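Local coordinates for protein CMP-sialic acid transporter 1 (Zea mays, PDB 6I1R) that binds CMP in an outward-facing state and probably carries CMP-sialic acid from the cytoplasm into the Golgi in exchange for CMP, at residues 18-23 / 236-241; 13-18 / 270-275; 262-267 / 302-307. The protein carries 5 engineered substitutions. One frame throughout, in Å; residues are numbered along the deposited sequence.

Contact 1: 18-23 / 236-241; sequences GILTTL and TWMVVF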
loop_
_atom_site.group_PDB
_atom_site.type_symbol
_atom_site.label_atom_id
_atom_site.label_comp_id
_atom_site.label_asym_id
_atom_site.label_seq_id
_atom_site.Cartn_x
_atom_site.Cartn_y
_atom_site.Cartn_z
ATOM N N GLY B 18 -14.753 -2.333 -6.844
ATOM C CA GLY B 18 -14.018 -1.071 -6.810
ATOM C C GLY B 18 -14.065 -0.414 -5.440
ATOM O O GLY B 18 -13.024 -0.061 -4.884
ATOM N N ILE B 19 -15.269 -0.265 -4.894
ATOM C CA ILE B 19 -15.477 0.413 -3.607
ATOM C C ILE B 19 -15.003 -0.504 -2.472
ATOM O O ILE B 19 -14.291 -0.069 -1.564
ATOM C CB ILE B 19 -16.957 0.819 -3.435
ATOM C CG1 ILE B 19 -17.412 1.789 -4.528
ATOM C CG2 ILE B 19 -17.213 1.385 -2.046
ATOM C CD1 ILE B 19 -18.875 1.671 -4.878
ATOM N N LEU B 20 -15.408 -1.770 -2.536
ATOM C CA LEU B 20 -15.073 -2.754 -1.503
ATOM C C LEU B 20 -13.550 -2.902 -1.376
ATOM O O LEU B 20 -13.053 -3.169 -0.283
ATOM C CB LEU B 20 -15.732 -4.095 -1.848
ATOM C CG LEU B 20 -17.247 -4.159 -1.648
ATOM C CD1 LEU B 20 -17.830 -5.401 -2.307
ATOM C CD2 LEU B 20 -17.605 -4.123 -0.169
ATOM N N THR B 21 -12.813 -2.725 -2.473
ATOM C CA THR B 21 -11.348 -2.823 -2.442
ATOM C C THR B 21 -10.772 -1.678 -1.594
ATOM O O THR B 21 -9.952 -1.922 -0.708
ATOM C CB THR B 21 -10.758 -2.864 -3.860
ATOM O OG1 THR B 21 -11.115 -4.114 -4.451
ATOM C CG2 THR B 21 -9.252 -2.721 -3.890
ATOM N N THR B 22 -11.210 -0.445 -1.846
ATOM C CA THR B 22 -10.685 0.719 -1.116
ATOM C C THR B 22 -11.056 0.612 0.372
ATOM O O THR B 22 -10.214 0.849 1.249
ATOM C CB THR B 22 -11.167 2.035 -1.743
ATOM O OG1 THR B 22 -12.594 2.069 -1.707
ATOM C CG2 THR B 22 -10.690 2.220 -3.168
ATOM N N LEU B 23 -12.304 0.243 0.660
ATOM C CA LEU B 23 -12.756 0.073 2.053
ATOM C C LEU B 23 -11.850 -0.941 2.774
ATOM O O LEU B 23 -11.292 -0.654 3.859
ATOM C CB LEU B 23 -14.223 -0.379 2.062
ATOM C CG LEU B 23 -15.259 0.701 1.746
ATOM C CD1 LEU B 23 -16.651 0.100 1.606
ATOM C CD2 LEU B 23 -15.260 1.788 2.812
ATOM N N THR B 236 -12.210 -8.318 2.928
ATOM C CA THR B 236 -11.238 -8.947 2.032
ATOM C C THR B 236 -11.910 -10.103 1.278
ATOM O O THR B 236 -11.744 -10.226 0.067
ATOM C CB THR B 236 -9.997 -9.442 2.785
ATOM O OG1 THR B 236 -9.594 -8.447 3.727
ATOM C CG2 THR B 236 -8.844 -9.742 1.856
ATOM N N TRP B 237 -12.672 -10.926 1.998
ATOM C CA TRP B 237 -13.348 -12.082 1.397
ATOM C C TRP B 237 -14.468 -11.626 0.453
ATOM O O TRP B 237 -14.771 -12.327 -0.518
ATOM C CB TRP B 237 -13.882 -13.041 2.472
ATOM C CG TRP B 237 -12.842 -13.952 3.052
ATOM C CD1 TRP B 237 -12.347 -13.927 4.323
ATOM C CD2 TRP B 237 -12.161 -15.028 2.380
ATOM N NE1 TRP B 237 -11.409 -14.910 4.490
ATOM C CE2 TRP B 237 -11.274 -15.602 3.316
ATOM C CE3 TRP B 237 -12.211 -15.562 1.085
ATOM C CZ2 TRP B 237 -10.448 -16.680 2.994
ATOM C CZ3 TRP B 237 -11.395 -16.626 0.769
ATOM C CH2 TRP B 237 -10.526 -17.177 1.713
ATOM N N MET B 238 -15.088 -10.483 0.739
ATOM C CA MET B 238 -16.135 -9.952 -0.136
ATOM C C MET B 238 -15.555 -9.676 -1.531
ATOM O O MET B 238 -16.178 -10.036 -2.532
ATOM C CB MET B 238 -16.755 -8.667 0.427
ATOM C CG MET B 238 -17.827 -8.922 1.473
ATOM S SD MET B 238 -18.445 -7.400 2.246
ATOM C CE MET B 238 -19.591 -6.826 0.994
ATOM N N VAL B 239 -14.367 -9.072 -1.599
ATOM C CA VAL B 239 -13.803 -8.682 -2.904
ATOM C C VAL B 239 -13.288 -9.940 -3.619
ATOM O O VAL B 239 -13.297 -9.978 -4.845
ATOM C CB VAL B 239 -12.709 -7.593 -2.811
ATOM C CG1 VAL B 239 -12.890 -6.676 -1.612
ATOM C CG2 VAL B 239 -11.298 -8.164 -2.828
ATOM N N VAL B 240 -12.844 -10.954 -2.871
ATOM C CA VAL B 240 -12.394 -12.210 -3.487
ATOM C C VAL B 240 -13.573 -12.827 -4.249
ATOM O O VAL B 240 -13.425 -13.235 -5.403
ATOM C CB VAL B 240 -11.815 -13.198 -2.454
ATOM C CG1 VAL B 240 -11.635 -14.593 -3.037
ATOM C CG2 VAL B 240 -10.502 -12.699 -1.870
ATOM N N PHE B 241 -14.731 -12.888 -3.595
ATOM C CA PHE B 241 -15.946 -13.392 -4.231
ATOM C C PHE B 241 -16.365 -12.450 -5.366
ATOM O O PHE B 241 -16.688 -12.902 -6.464
ATOM C CB PHE B 241 -17.078 -13.552 -3.210
ATOM C CG PHE B 241 -16.847 -14.588 -2.138
ATOM C CD1 PHE B 241 -16.130 -15.748 -2.399
ATOM C CD2 PHE B 241 -17.377 -14.417 -0.866
ATOM C CE1 PHE B 241 -15.932 -16.701 -1.411
ATOM C CE2 PHE B 241 -17.178 -15.371 0.121
ATOM C CZ PHE B 241 -16.456 -16.510 -0.153
#

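Contact 2: 13-18 / 270-275; sequences LTSSQG and MLLTMV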
loop_
_atom_site.group_PDB
_atom_site.type_symbol
_atom_site.label_atom_id
_atom_site.label_comp_id
_atom_site.label_asym_id
_atom_site.label_seq_id
_atom_site.Cartn_x
_atom_site.Cartn_y
_atom_site.Cartn_z
ATOM N N LEU B 13 -21.358 -4.833 -10.621
ATOM C CA LEU B 13 -20.433 -5.579 -9.761
ATOM C C LEU B 13 -18.986 -5.106 -9.963
ATOM O O LEU B 13 -18.200 -5.182 -9.026
ATOM C CB LEU B 13 -20.575 -7.083 -10.030
ATOM C CG LEU B 13 -21.855 -7.733 -9.501
ATOM C CD1 LEU B 13 -21.891 -9.214 -9.843
ATOM C CD2 LEU B 13 -21.997 -7.538 -7.998
ATOM N N THR B 14 -18.615 -4.611 -11.144
ATOM C CA THR B 14 -17.241 -4.108 -11.346
ATOM C C THR B 14 -17.011 -2.866 -10.471
ATOM O O THR B 14 -15.886 -2.619 -10.032
ATOM C CB THR B 14 -16.944 -3.817 -12.824
ATOM O OG1 THR B 14 -17.040 -5.037 -13.560
ATOM C CG2 THR B 14 -15.570 -3.225 -13.051
ATOM N N SER B 15 -18.069 -2.094 -10.217
ATOM C CA SER B 15 -17.971 -0.908 -9.359
ATOM C C SER B 15 -18.067 -1.307 -7.880
ATOM O O SER B 15 -17.569 -0.586 -7.019
ATOM C CB SER B 15 -19.017 0.120 -9.721
ATOM O OG SER B 15 -20.279 -0.213 -9.164
ATOM N N SER B 16 -18.720 -2.434 -7.589
ATOM C CA SER B 16 -18.814 -2.946 -6.218
ATOM C C SER B 16 -17.423 -3.340 -5.709
ATOM O O SER B 16 -17.004 -2.899 -4.638
ATOM C CB SER B 16 -19.773 -4.108 -6.127
ATOM O OG SER B 16 -21.110 -3.683 -6.347
ATOM N N GLN B 17 -16.714 -4.164 -6.479
ATOM C CA GLN B 17 -15.357 -4.586 -6.113
ATOM C C GLN B 17 -14.440 -3.357 -6.052
ATOM O O GLN B 17 -13.469 -3.349 -5.304
ATOM C CB GLN B 17 -14.821 -5.638 -7.090
ATOM C CG GLN B 17 -14.506 -5.098 -8.479
ATOM C CD GLN B 17 -14.001 -6.172 -9.412
ATOM O OE1 GLN B 17 -14.569 -7.258 -9.509
ATOM N NE2 GLN B 17 -12.925 -5.867 -10.119
ATOM N N GLY B 18 -14.753 -2.333 -6.844
ATOM C CA GLY B 18 -14.018 -1.071 -6.810
ATOM C C GLY B 18 -14.065 -0.414 -5.440
ATOM O O GLY B 18 -13.024 -0.061 -4.884
ATOM N N MET B 270 -16.431 2.453 -14.043
ATOM C CA MET B 270 -15.473 3.456 -13.585
ATOM C C MET B 270 -16.175 4.805 -13.381
ATOM O O MET B 270 -15.812 5.561 -12.480
ATOM C CB MET B 270 -14.342 3.623 -14.604
ATOM C CG MET B 270 -13.148 4.393 -14.074
ATOM S SD MET B 270 -12.417 5.464 -15.336
ATOM C CE MET B 270 -13.643 6.769 -15.404
ATOM N N LEU B 271 -17.163 5.111 -14.221
ATOM C CA LEU B 271 -17.939 6.345 -14.070
ATOM C C LEU B 271 -18.858 6.226 -12.848
ATOM O O LEU B 271 -18.960 7.164 -12.058
ATOM C CB LEU B 271 -18.752 6.612 -15.341
ATOM C CG LEU B 271 -17.957 7.082 -16.559
ATOM C CD1 LEU B 271 -18.862 7.200 -17.775
ATOM C CD2 LEU B 271 -17.258 8.407 -16.286
ATOM N N LEU B 272 -19.516 5.077 -12.699
ATOM C CA LEU B 272 -20.439 4.852 -11.582
ATOM C C LEU B 272 -19.682 4.969 -10.253
ATOM O O LEU B 272 -20.191 5.565 -9.302
ATOM C CB LEU B 272 -21.090 3.472 -11.732
ATOM C CG LEU B 272 -22.119 3.100 -10.664
ATOM C CD1 LEU B 272 -23.280 4.083 -10.653
ATOM C CD2 LEU B 272 -22.628 1.683 -10.874
ATOM N N THR B 273 -18.476 4.404 -10.200
ATOM C CA THR B 273 -17.636 4.446 -8.995
ATOM C C THR B 273 -17.415 5.898 -8.553
ATOM O O THR B 273 -17.533 6.214 -7.369
ATOM C CB THR B 273 -16.294 3.735 -9.226
ATOM O OG1 THR B 273 -16.542 2.332 -9.324
ATOM C CG2 THR B 273 -15.287 3.985 -8.125
ATOM N N MET B 274 -17.086 6.764 -9.509
ATOM C CA MET B 274 -16.841 8.182 -9.228
ATOM C C MET B 274 -18.132 8.856 -8.746
ATOM O O MET B 274 -18.090 9.687 -7.837
ATOM C CB MET B 274 -16.321 8.909 -10.473
ATOM C CG MET B 274 -14.832 8.735 -10.696
ATOM S SD MET B 274 -14.347 9.074 -12.407
ATOM C CE MET B 274 -12.681 9.689 -12.167
ATOM N N VAL B 275 -19.265 8.504 -9.353
ATOM C CA VAL B 275 -20.560 9.079 -8.967
ATOM C C VAL B 275 -20.909 8.618 -7.545
ATOM O O VAL B 275 -21.404 9.411 -6.743
ATOM C CB VAL B 275 -21.674 8.714 -9.971
ATOM C CG1 VAL B 275 -23.056 9.084 -9.452
ATOM C CG2 VAL B 275 -21.435 9.349 -11.333
#

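Contact 3: 262-267 / 302-307; sequences KVYSTS and MYFMPV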
loop_
_atom_site.group_PDB
_atom_site.type_symbol
_atom_site.label_atom_id
_atom_site.label_comp_id
_atom_site.label_asym_id
_atom_site.label_seq_id
_atom_site.Cartn_x
_atom_site.Cartn_y
_atom_site.Cartn_z
ATOM N N LYS B 262 -17.750 -5.854 -23.126
ATOM C CA LYS B 262 -16.973 -5.893 -21.887
ATOM C C LYS B 262 -16.468 -4.480 -21.569
ATOM O O LYS B 262 -16.801 -3.934 -20.522
ATOM C CB LYS B 262 -15.813 -6.889 -21.995
ATOM C CG LYS B 262 -14.856 -6.929 -20.806
ATOM C CD LYS B 262 -13.596 -7.725 -21.108
ATOM C CE LYS B 262 -12.365 -7.379 -20.290
ATOM N NZ LYS B 262 -12.372 -6.010 -19.721
ATOM N N VAL B 263 -15.706 -3.887 -22.487
ATOM C CA VAL B 263 -15.010 -2.618 -22.202
ATOM C C VAL B 263 -16.024 -1.475 -22.037
ATOM O O VAL B 263 -15.694 -0.469 -21.415
ATOM C CB VAL B 263 -13.939 -2.273 -23.258
ATOM C CG1 VAL B 263 -12.815 -3.299 -23.275
ATOM C CG2 VAL B 263 -14.518 -2.088 -24.651
ATOM N N TYR B 264 -17.235 -1.602 -22.580
ATOM C CA TYR B 264 -18.280 -0.615 -22.282
ATOM C C TYR B 264 -18.755 -0.803 -20.833
ATOM O O TYR B 264 -18.982 0.180 -20.132
ATOM C CB TYR B 264 -19.429 -0.687 -23.294
ATOM C CG TYR B 264 -19.304 0.284 -24.444
ATOM C CD1 TYR B 264 -19.794 1.577 -24.346
ATOM C CD2 TYR B 264 -18.689 -0.082 -25.629
ATOM C CE1 TYR B 264 -19.681 2.477 -25.394
ATOM C CE2 TYR B 264 -18.567 0.804 -26.689
ATOM C CZ TYR B 264 -19.064 2.090 -26.570
ATOM O OH TYR B 264 -18.942 2.964 -27.611
ATOM N N SER B 265 -18.879 -2.052 -20.382
ATOM C CA SER B 265 -19.290 -2.343 -18.999
ATOM C C SER B 265 -18.245 -1.811 -18.010
ATOM O O SER B 265 -18.591 -1.141 -17.035
ATOM C CB SER B 265 -19.519 -3.820 -18.791
ATOM O OG SER B 265 -20.537 -4.307 -19.651
ATOM N N THR B 266 -16.978 -2.125 -18.278
ATOM C CA THR B 266 -15.843 -1.731 -17.437
ATOM C C THR B 266 -15.754 -0.202 -17.350
ATOM O O THR B 266 -15.517 0.355 -16.277
ATOM C CB THR B 266 -14.524 -2.287 -17.992
ATOM O OG1 THR B 266 -14.807 -3.413 -18.821
ATOM C CG2 THR B 266 -13.552 -2.696 -16.907
ATOM N N SER B 267 -15.926 0.455 -18.493
ATOM C CA SER B 267 -15.832 1.911 -18.578
ATOM C C SER B 267 -16.954 2.561 -17.761
ATOM O O SER B 267 -16.703 3.475 -16.976
ATOM C CB SER B 267 -15.862 2.370 -20.014
ATOM O OG SER B 267 -14.723 1.898 -20.721
ATOM N N MET B 302 -24.118 5.856 -29.838
ATOM C CA MET B 302 -23.500 5.708 -31.163
ATOM C C MET B 302 -23.270 4.226 -31.483
ATOM O O MET B 302 -23.648 3.757 -32.556
ATOM C CB MET B 302 -22.158 6.444 -31.240
ATOM C CG MET B 302 -22.312 7.942 -31.331
ATOM S SD MET B 302 -20.805 8.872 -30.999
ATOM C CE MET B 302 -19.747 8.317 -32.334
ATOM N N TYR B 303 -22.660 3.496 -30.553
ATOM C CA TYR B 303 -22.219 2.133 -30.833
ATOM C C TYR B 303 -23.405 1.158 -30.840
ATOM O O TYR B 303 -23.428 0.233 -31.653
ATOM C CB TYR B 303 -21.174 1.667 -29.818
ATOM C CG TYR B 303 -20.622 0.298 -30.120
ATOM C CD1 TYR B 303 -21.263 -0.846 -29.674
ATOM C CD2 TYR B 303 -19.482 0.141 -30.892
ATOM C CE1 TYR B 303 -20.777 -2.109 -29.967
ATOM C CE2 TYR B 303 -18.979 -1.115 -31.193
ATOM C CZ TYR B 303 -19.630 -2.244 -30.729
ATOM O OH TYR B 303 -19.143 -3.486 -31.019
ATOM N N PHE B 304 -24.359 1.344 -29.929
ATOM C CA PHE B 304 -25.399 0.337 -29.679
ATOM C C PHE B 304 -26.734 0.733 -30.324
ATOM O O PHE B 304 -27.563 -0.139 -30.589
ATOM C CB PHE B 304 -25.578 0.121 -28.174
ATOM C CG PHE B 304 -24.396 -0.519 -27.492
ATOM C CD1 PHE B 304 -24.169 -1.883 -27.599
ATOM C CD2 PHE B 304 -23.509 0.240 -26.746
ATOM C CE1 PHE B 304 -23.080 -2.471 -26.973
ATOM C CE2 PHE B 304 -22.422 -0.350 -26.120
ATOM C CZ PHE B 304 -22.208 -1.704 -26.233
ATOM N N MET B 305 -26.951 2.024 -30.562
ATOM C CA MET B 305 -28.208 2.492 -31.140
ATOM C C MET B 305 -28.347 1.901 -32.550
ATOM O O MET B 305 -27.399 1.958 -33.335
ATOM C CB MET B 305 -28.247 4.025 -31.208
ATOM C CG MET B 305 -29.642 4.617 -31.192
ATOM S SD MET B 305 -29.629 6.431 -31.171
ATOM C CE MET B 305 -29.810 6.752 -29.417
ATOM N N PRO B 306 -29.512 1.295 -32.863
ATOM C CA PRO B 306 -29.777 0.830 -34.228
ATOM C C PRO B 306 -29.653 2.004 -35.210
ATOM O O PRO B 306 -30.074 3.114 -34.888
ATOM C CB PRO B 306 -31.206 0.270 -34.207
ATOM C CG PRO B 306 -31.431 -0.081 -32.764
ATOM C CD PRO B 306 -30.659 0.975 -32.003
ATOM N N VAL B 307 -29.099 1.749 -36.392
ATOM C CA VAL B 307 -28.626 2.830 -37.269
ATOM C C VAL B 307 -29.810 3.623 -37.844
ATOM O O VAL B 307 -29.600 4.723 -38.351
ATOM C CB VAL B 307 -27.707 2.307 -38.392
ATOM C CG1 VAL B 307 -26.537 1.501 -37.842
ATOM C CG2 VAL B 307 -28.469 1.506 -39.435
#

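Contact 1: 18-23 / 236-241
M238 opens the contact by laying its methyl end against L20. Its CG stands anti to its own carbonyl carbon (chi1 -82°), and the chain then bends at the last torsion (chi3 80°), which brings the thioether round so that CE meets the fork of the leucine. M238 CE lies 3.6 Å from L20 CD2 and 4.0 Å from L20 CD1, and the two side chains cross at about a right angle. This part lies on the surface.

V239 follows and presses into the first helix more deeply. Its CG1 branch fits beside the backbone at L20, 3.8 Å from L20 CB and equally close to L20 O, and it also nears the amide of the next residue, with V239 CG1 4.0 Å from T21 N. T21 borders the same valine with its hydroxyl, which is hydrogen-bonded to Q17 O one turn earlier in its own helix. The V239 side chain is about 12 Å from the bound CMP.

No hydrogen bond joins the segments: two near-antiparallel helix axes, 9.0 Å apart at closest approach and at 152° to one another, are held by side-chain packing. Helix 37-59, which supplies several residues of the CMP pocket, flanks helix 234-256, with V239 and V240 against I37 and W237 and V240 against L40.

Contact 2: 13-18 / 270-275
S15 and T273 form a close helix-to-helix crossing through small residues, joining helix 3-24 to helix 259-279 in the all-helical fold of this nucleotide-sugar transporter, a member of the drug/metabolite transporter (DMT) clan. The backbones come near enough for S15 CA and T273 CA to lie 5.4 Å apart. Short side chains make this possible, and G18, one turn after S15, presents only its backbone to T273.

The two hydroxyl residues face each other without a hydrogen bond between them. T273 OG1 rests against the carbon side of the serine, 3.3 Å from S15 CB, while its polar need is met by A269 O in its own helix. S15 OG likewise turns back to its own helix and bonds to I12 O, so each hydroxyl is satisfied within its own helix. Helix 234-256 packs on a different side of helix 3-24, where S16 meets N242, and M270 and M274 carry helix 259-279 against S142 of helix 126-143.

L272 adds an apolar contact beside the serine. Its CG extends anti to the backbone N (chi1 -178°), reaching along the flank of the serine, and the CD2 methyl settles 3.5 Å from S15 OG.

Contact 3: 262-267 / 302-307
Y264 is gripped by two neighbouring aromatic residues, F304 and Y303, which meet different parts of its side chain. F304 comes in edge first: its CE2 stands over the centre of the Y264 ring, 3.6 Å from Y264 CG, in an edge-to-face pair with centroids 4.9 Å apart and planes at 76°. Y303 approaches nearer the phenol end, where Y303 CB lies 3.4 Å from Y264 OH. The two tyrosine rings are tilted at 37° to each other, and Y264 CE2 sits over a face of the Y303 ring, 4.0 Å from Y303 CG.

The two partners also touch each other, Y303 CD1 lying over the centre of a face of F304. They diverge from adjacent backbone positions because Y303 has CG anti to its backbone N (chi1 -176°), whereas F304 keeps CG beside its own, and the Y264 ring is received where both can reach it.

Further out, the Y264 hydroxyl bonds to S299 O, one turn before Y303 in helix 287-304, so the ring is fixed at its far end as well as across its face. Replacing Y264 by an alanine would probably deprive F304 of the face its edge meets, take the phenol partner from S299 O and open a gap between the two helices. Y264 also rests on A131 of helix 126-143, Y303 packs on I260 and L124, and F304 packs on V261. S265, the next residue along from Y264, bonds through OG to A7 O, tying this helix to helix 3-24.

Together Y264, Y303 and F304 form an aromatic cluster near the base of an antiparallel helical hairpin, where the start of helix 259-279 meets the end of helix 287-304.

How the contacts relate
Contacts 1 and 2 both use helix 3-24, overlapping at G18, with centres 12 Å apart; one engages helix 234-256 and the other helix 259-279, which follow each other in the chain. Contact 1 is nested inside the loop that contact 2 closes. Contact 3 lies earlier on helix 259-279, nearer its N-terminal end, about 17 Å from contact 2 and 27 Å from contact 1 between centres, and joins that helix to the closing helix 287-304. Contacts 2 and 3 alternate along the chain, whereas contact 1 closes before contact 3 opens. The first helix is thus packed against two late helices and, through these, linked to the C-terminal end of the transporter bundle.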